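Local coordinates for nickel-dependent hydrogenase large subunit (Allochromatium vinosum, PDB 3MYR), which forms the nickel-iron subunit of a membrane-bound heterodimeric hydrogenase that oxidises molecular hydrogen and probably recycles the gas released by nitrogenase, at residues 122-134 and 143-156. Residues are numbered along the deposited sequence; the frame is centred on the assembly and turned at random.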
loop_
_atom_site.group_PDB
_atom_site.type_symbol
_atom_site.label_atom_id
_atom_site.label_comp_id
_atom_site.label_asym_id
_atom_site.label_seq_id
_atom_site.Cartn_x
_atom_site.Cartn_y
_atom_site.Cartn_z
ATOM N N ALA B 122 12.468 26.371 1.126
ATOM C CA ALA B 122 13.372 25.861 2.210
ATOM C C ALA B 122 14.834 26.320 2.013
ATOM O O ALA B 122 15.539 26.550 2.960
ATOM C CB ALA B 122 13.320 24.303 2.279
ATOM N N LEU B 123 15.282 26.502 0.777
ATOM C CA LEU B 123 16.668 26.947 0.530
ATOM C C LEU B 123 16.953 28.341 1.008
ATOM O O LEU B 123 18.113 28.712 1.106
ATOM C CB LEU B 123 16.992 26.906 -0.973
ATOM C CG LEU B 123 16.767 25.514 -1.630
ATOM C CD1 LEU B 123 17.256 25.602 -3.098
ATOM C CD2 LEU B 123 17.522 24.436 -0.837
ATOM N N SER B 124 15.914 29.125 1.291
ATOM C CA SER B 124 16.072 30.515 1.773
ATOM C C SER B 124 16.050 30.616 3.301
ATOM O O SER B 124 16.183 31.708 3.830
ATOM C CB SER B 124 14.823 31.358 1.354
ATOM O OG SER B 124 14.972 31.644 0.029
ATOM N N ALA B 125 15.703 29.535 3.984
ATOM C CA ALA B 125 15.490 29.609 5.444
ATOM C C ALA B 125 16.764 29.948 6.154
ATOM O O ALA B 125 17.873 29.565 5.728
ATOM C CB ALA B 125 14.953 28.279 5.978
ATOM N N ASP B 126 16.615 30.635 7.261
ATOM C CA ASP B 126 17.721 30.787 8.164
ATOM C C ASP B 126 17.755 29.507 9.039
ATOM O O ASP B 126 16.763 29.201 9.699
ATOM C CB ASP B 126 17.485 32.055 9.008
ATOM C CG ASP B 126 18.512 32.207 10.185
ATOM O OD1 ASP B 126 18.135 32.605 11.294
ATOM O OD2 ASP B 126 19.716 31.991 10.019
ATOM N N PRO B 127 18.935 28.846 9.136
ATOM C CA PRO B 127 19.018 27.586 9.858
ATOM C C PRO B 127 18.707 27.773 11.350
ATOM O O PRO B 127 18.011 26.964 11.932
ATOM C CB PRO B 127 20.468 27.133 9.647
ATOM C CG PRO B 127 20.823 27.730 8.237
ATOM C CD PRO B 127 20.106 29.102 8.263
ATOM N N ARG B 128 19.136 28.879 11.906
ATOM C CA ARG B 128 18.850 29.171 13.294
ATOM C C ARG B 128 17.374 29.393 13.597
ATOM O O ARG B 128 16.867 28.874 14.570
ATOM C CB ARG B 128 19.673 30.342 13.829
ATOM C CG ARG B 128 19.354 30.562 15.292
ATOM C CD ARG B 128 20.205 31.679 15.967
ATOM N NE ARG B 128 21.645 31.374 15.901
ATOM C CZ ARG B 128 22.263 30.462 16.662
ATOM N NH1 ARG B 128 21.582 29.759 17.585
ATOM N NH2 ARG B 128 23.567 30.241 16.485
ATOM N N ALA B 129 16.686 30.183 12.775
ATOM C CA ALA B 129 15.251 30.381 12.934
ATOM C C ALA B 129 14.517 29.049 12.742
ATOM O O ALA B 129 13.477 28.780 13.390
ATOM C CB ALA B 129 14.727 31.481 11.931
ATOM N N THR B 130 15.031 28.180 11.875
ATOM C CA THR B 130 14.355 26.905 11.628
ATOM C C THR B 130 14.433 26.048 12.912
ATOM O O THR B 130 13.460 25.410 13.304
ATOM C CB THR B 130 15.018 26.114 10.490
ATOM O OG1 THR B 130 15.008 26.917 9.309
ATOM C CG2 THR B 130 14.286 24.824 10.193
ATOM N N SER B 131 15.587 26.121 13.577
ATOM C CA SER B 131 15.790 25.446 14.847
ATOM C C SER B 131 14.862 26.012 15.933
ATOM O O SER B 131 14.216 25.238 16.630
ATOM C CB SER B 131 17.254 25.600 15.267
ATOM O OG SER B 131 17.439 25.149 16.580
ATOM N N GLU B 132 14.758 27.351 16.047
ATOM C CA GLU B 132 13.810 27.950 17.025
ATOM C C GLU B 132 12.372 27.485 16.794
ATOM O O GLU B 132 11.662 27.183 17.751
ATOM C CB GLU B 132 13.882 29.505 17.054
ATOM C CG GLU B 132 15.243 30.025 17.387
ATOM C CD GLU B 132 15.621 29.891 18.882
ATOM O OE1 GLU B 132 16.714 30.373 19.272
ATOM O OE2 GLU B 132 14.775 29.398 19.670
ATOM N N LEU B 133 11.933 27.442 15.533
ATOM C CA LEU B 133 10.605 27.045 15.245
ATOM C C LEU B 133 10.429 25.577 15.612
ATOM O O LEU B 133 9.451 25.214 16.298
ATOM C CB LEU B 133 10.394 27.152 13.754
ATOM C CG LEU B 133 9.005 27.255 13.136
ATOM C CD1 LEU B 133 8.770 26.523 11.820
ATOM C CD2 LEU B 133 7.647 27.602 14.077
ATOM N N ALA B 134 11.340 24.719 15.136
ATOM C CA ALA B 134 11.197 23.272 15.465
ATOM C C ALA B 134 11.119 23.082 16.944
ATOM O O ALA B 134 10.341 22.256 17.431
ATOM C CB ALA B 134 12.349 22.513 14.952
ATOM N N SER B 143 17.346 19.016 16.042
ATOM C CA SER B 143 16.813 20.359 15.783
ATOM C C SER B 143 17.924 21.393 15.770
ATOM O O SER B 143 17.658 22.618 15.860
ATOM C CB SER B 143 15.857 20.733 16.922
ATOM O OG SER B 143 16.587 20.868 18.160
ATOM N N SER B 144 19.180 20.956 15.785
ATOM C CA SER B 144 20.243 21.947 15.956
ATOM C C SER B 144 20.300 22.782 14.671
ATOM O O SER B 144 19.888 22.321 13.605
ATOM C CB SER B 144 21.602 21.303 16.237
ATOM O OG SER B 144 22.103 20.804 15.008
ATOM N N PRO B 145 20.783 24.038 14.763
ATOM C CA PRO B 145 20.959 24.900 13.595
ATOM C C PRO B 145 21.928 24.290 12.618
ATOM O O PRO B 145 21.667 24.312 11.411
ATOM C CB PRO B 145 21.465 26.239 14.184
ATOM C CG PRO B 145 20.900 26.212 15.584
ATOM C CD PRO B 145 20.938 24.752 16.026
ATOM N N GLY B 146 23.039 23.726 13.103
ATOM C CA GLY B 146 23.989 23.065 12.175
ATOM C C GLY B 146 23.341 21.906 11.402
ATOM O O GLY B 146 23.609 21.679 10.219
ATOM N N TYR B 147 22.442 21.153 12.035
ATOM C CA TYR B 147 21.745 20.086 11.346
ATOM C C TYR B 147 20.815 20.606 10.193
ATOM O O TYR B 147 20.782 20.059 9.057
ATOM C CB TYR B 147 20.921 19.348 12.390
ATOM C CG TYR B 147 19.839 18.482 11.809
ATOM C CD1 TYR B 147 20.129 17.240 11.181
ATOM C CD2 TYR B 147 18.497 18.862 11.939
ATOM C CE1 TYR B 147 19.066 16.389 10.699
ATOM C CE2 TYR B 147 17.459 18.041 11.467
ATOM C CZ TYR B 147 17.746 16.829 10.843
ATOM O OH TYR B 147 16.669 16.087 10.419
ATOM N N PHE B 148 20.023 21.640 10.508
ATOM C CA PHE B 148 19.253 22.341 9.498
ATOM C C PHE B 148 20.100 22.967 8.378
ATOM O O PHE B 148 19.745 22.831 7.205
ATOM C CB PHE B 148 18.275 23.360 10.119
ATOM C CG PHE B 148 17.155 22.704 10.827
ATOM C CD1 PHE B 148 16.970 22.893 12.208
ATOM C CD2 PHE B 148 16.327 21.801 10.146
ATOM C CE1 PHE B 148 15.896 22.259 12.882
ATOM C CE2 PHE B 148 15.240 21.147 10.824
ATOM C CZ PHE B 148 15.028 21.376 12.172
ATOM N N ALA B 149 21.239 23.538 8.731
ATOM C CA ALA B 149 22.140 24.149 7.742
ATOM C C ALA B 149 22.716 23.019 6.881
ATOM O O ALA B 149 22.814 23.160 5.683
ATOM C CB ALA B 149 23.332 24.947 8.450
ATOM N N ASP B 150 23.085 21.887 7.494
ATOM C CA ASP B 150 23.631 20.731 6.709
ATOM C C ASP B 150 22.563 20.095 5.835
ATOM O O ASP B 150 22.803 19.787 4.691
ATOM C CB ASP B 150 24.368 19.706 7.592
ATOM C CG ASP B 150 25.703 20.344 8.296
ATOM O OD1 ASP B 150 26.345 19.696 9.211
ATOM O OD2 ASP B 150 26.081 21.532 7.979
ATOM N N THR B 151 21.335 19.988 6.321
ATOM C CA THR B 151 20.250 19.508 5.470
ATOM C C THR B 151 19.980 20.458 4.310
ATOM O O THR B 151 19.898 20.049 3.149
ATOM C CB THR B 151 18.932 19.389 6.298
ATOM O OG1 THR B 151 19.169 18.460 7.354
ATOM C CG2 THR B 151 17.812 18.873 5.468
ATOM N N GLN B 152 19.846 21.738 4.622
ATOM C CA GLN B 152 19.627 22.729 3.572
ATOM C C GLN B 152 20.740 22.678 2.486
ATOM O O GLN B 152 20.480 22.748 1.263
ATOM C CB GLN B 152 19.558 24.128 4.229
ATOM C CG GLN B 152 19.380 25.296 3.264
ATOM C CD GLN B 152 19.307 26.613 4.014
ATOM O OE1 GLN B 152 18.234 27.240 4.090
ATOM N NE2 GLN B 152 20.390 26.969 4.675
ATOM N N LYS B 153 21.986 22.575 2.921
ATOM C CA LYS B 153 23.086 22.529 1.972
ATOM C C LYS B 153 23.038 21.313 1.022
ATOM O O LYS B 153 23.296 21.443 -0.196
ATOM C CB LYS B 153 24.407 22.619 2.711
ATOM C CG LYS B 153 25.569 22.111 1.873
ATOM C CD LYS B 153 26.576 23.242 1.468
ATOM C CE LYS B 153 27.538 23.597 2.651
ATOM N NZ LYS B 153 27.499 22.546 3.753
ATOM N N ARG B 154 22.625 20.152 1.526
ATOM C CA ARG B 154 22.510 19.003 0.662
ATOM C C ARG B 154 21.411 19.270 -0.392
ATOM O O ARG B 154 21.522 18.863 -1.552
ATOM C CB ARG B 154 22.046 17.755 1.446
ATOM C CG ARG B 154 23.095 17.016 2.128
ATOM C CD ARG B 154 22.533 15.659 2.658
ATOM N NE ARG B 154 22.829 14.529 1.793
ATOM C CZ ARG B 154 22.499 13.274 2.112
ATOM N NH1 ARG B 154 21.843 13.030 3.255
ATOM N NH2 ARG B 154 22.811 12.276 1.296
ATOM N N ILE B 155 20.318 19.865 0.013
ATOM C CA ILE B 155 19.238 20.090 -0.951
ATOM C C ILE B 155 19.659 21.184 -1.916
ATOM O O ILE B 155 19.365 21.127 -3.137
ATOM C CB ILE B 155 17.973 20.505 -0.245
ATOM C CG1 ILE B 155 17.548 19.368 0.653
ATOM C CG2 ILE B 155 16.843 20.799 -1.239
ATOM C CD1 ILE B 155 16.910 20.022 1.789
ATOM N N LYS B 156 20.340 22.179 -1.393
ATOM C CA LYS B 156 20.860 23.222 -2.268
ATOM C C LYS B 156 21.866 22.668 -3.327
ATOM O O LYS B 156 21.712 22.969 -4.489
ATOM C CB LYS B 156 21.519 24.298 -1.446
ATOM C CG LYS B 156 22.143 25.439 -2.252
ATOM C CD LYS B 156 22.310 26.644 -1.328
ATOM C CE LYS B 156 22.612 27.965 -2.092
ATOM N NZ LYS B 156 24.099 28.051 -2.226
#
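A helix-loop-helix at the periphery of the large subunit, far from the nickel-iron centre, brings Thr130 and Ser131 of helix 127-137 against Phe148 and the start of helix 145-160. Thr130 CG2 stands over the middle of the Phe148 ring, a CH-pi contact 3.6 Å from the centroid and 10° off the ring normal; CG2 lies anti to the backbone N, and OG1, beside that N, bonds Asp126 O within its own helix. Tyr147 CD2 covers the opposite face of the phenyl ring, and Ala134 CB lies 4.0 Å from Phe148 CZ. With an alanine at Phe148, a gap would probably open between the two helices, the methyls of Thr130 and Ala134 losing their aromatic partner. Ser131 OG, anti to its own N at chi1 171°, donates to Ser143 O over 2.6 Å, almost straight on to the carbonyl, and so ties the first helix to the residue just before the N-cap of the second. That N-cap is Ser144, whose OG accepts from Tyr147 N; Asp126 plays the same part for helix 127-137, taking Ala129 N on OD1. The axes of 127-134 and 145-156 approach to 7.9 Å, their N-to-C directions 121° apart, and a proline in the first turn of each helix fills the crossing: Pro127 CB lies 3.5 Å from Pro145 O and Pro127 CG 3.8 Å from Ala149 CB, while Pro145 CG sits over one face of the Arg128 guanidinium. Farther along, the extended Gln152 side chain reaches the turn 122-125, and Leu123 CD2 packs 3.7 Å from Ile155 CG2. Phe148 and Ile155 also touch helix 181-201, and Arg154 forms salt bridges to Asp31 and Asp35 of the small subunit.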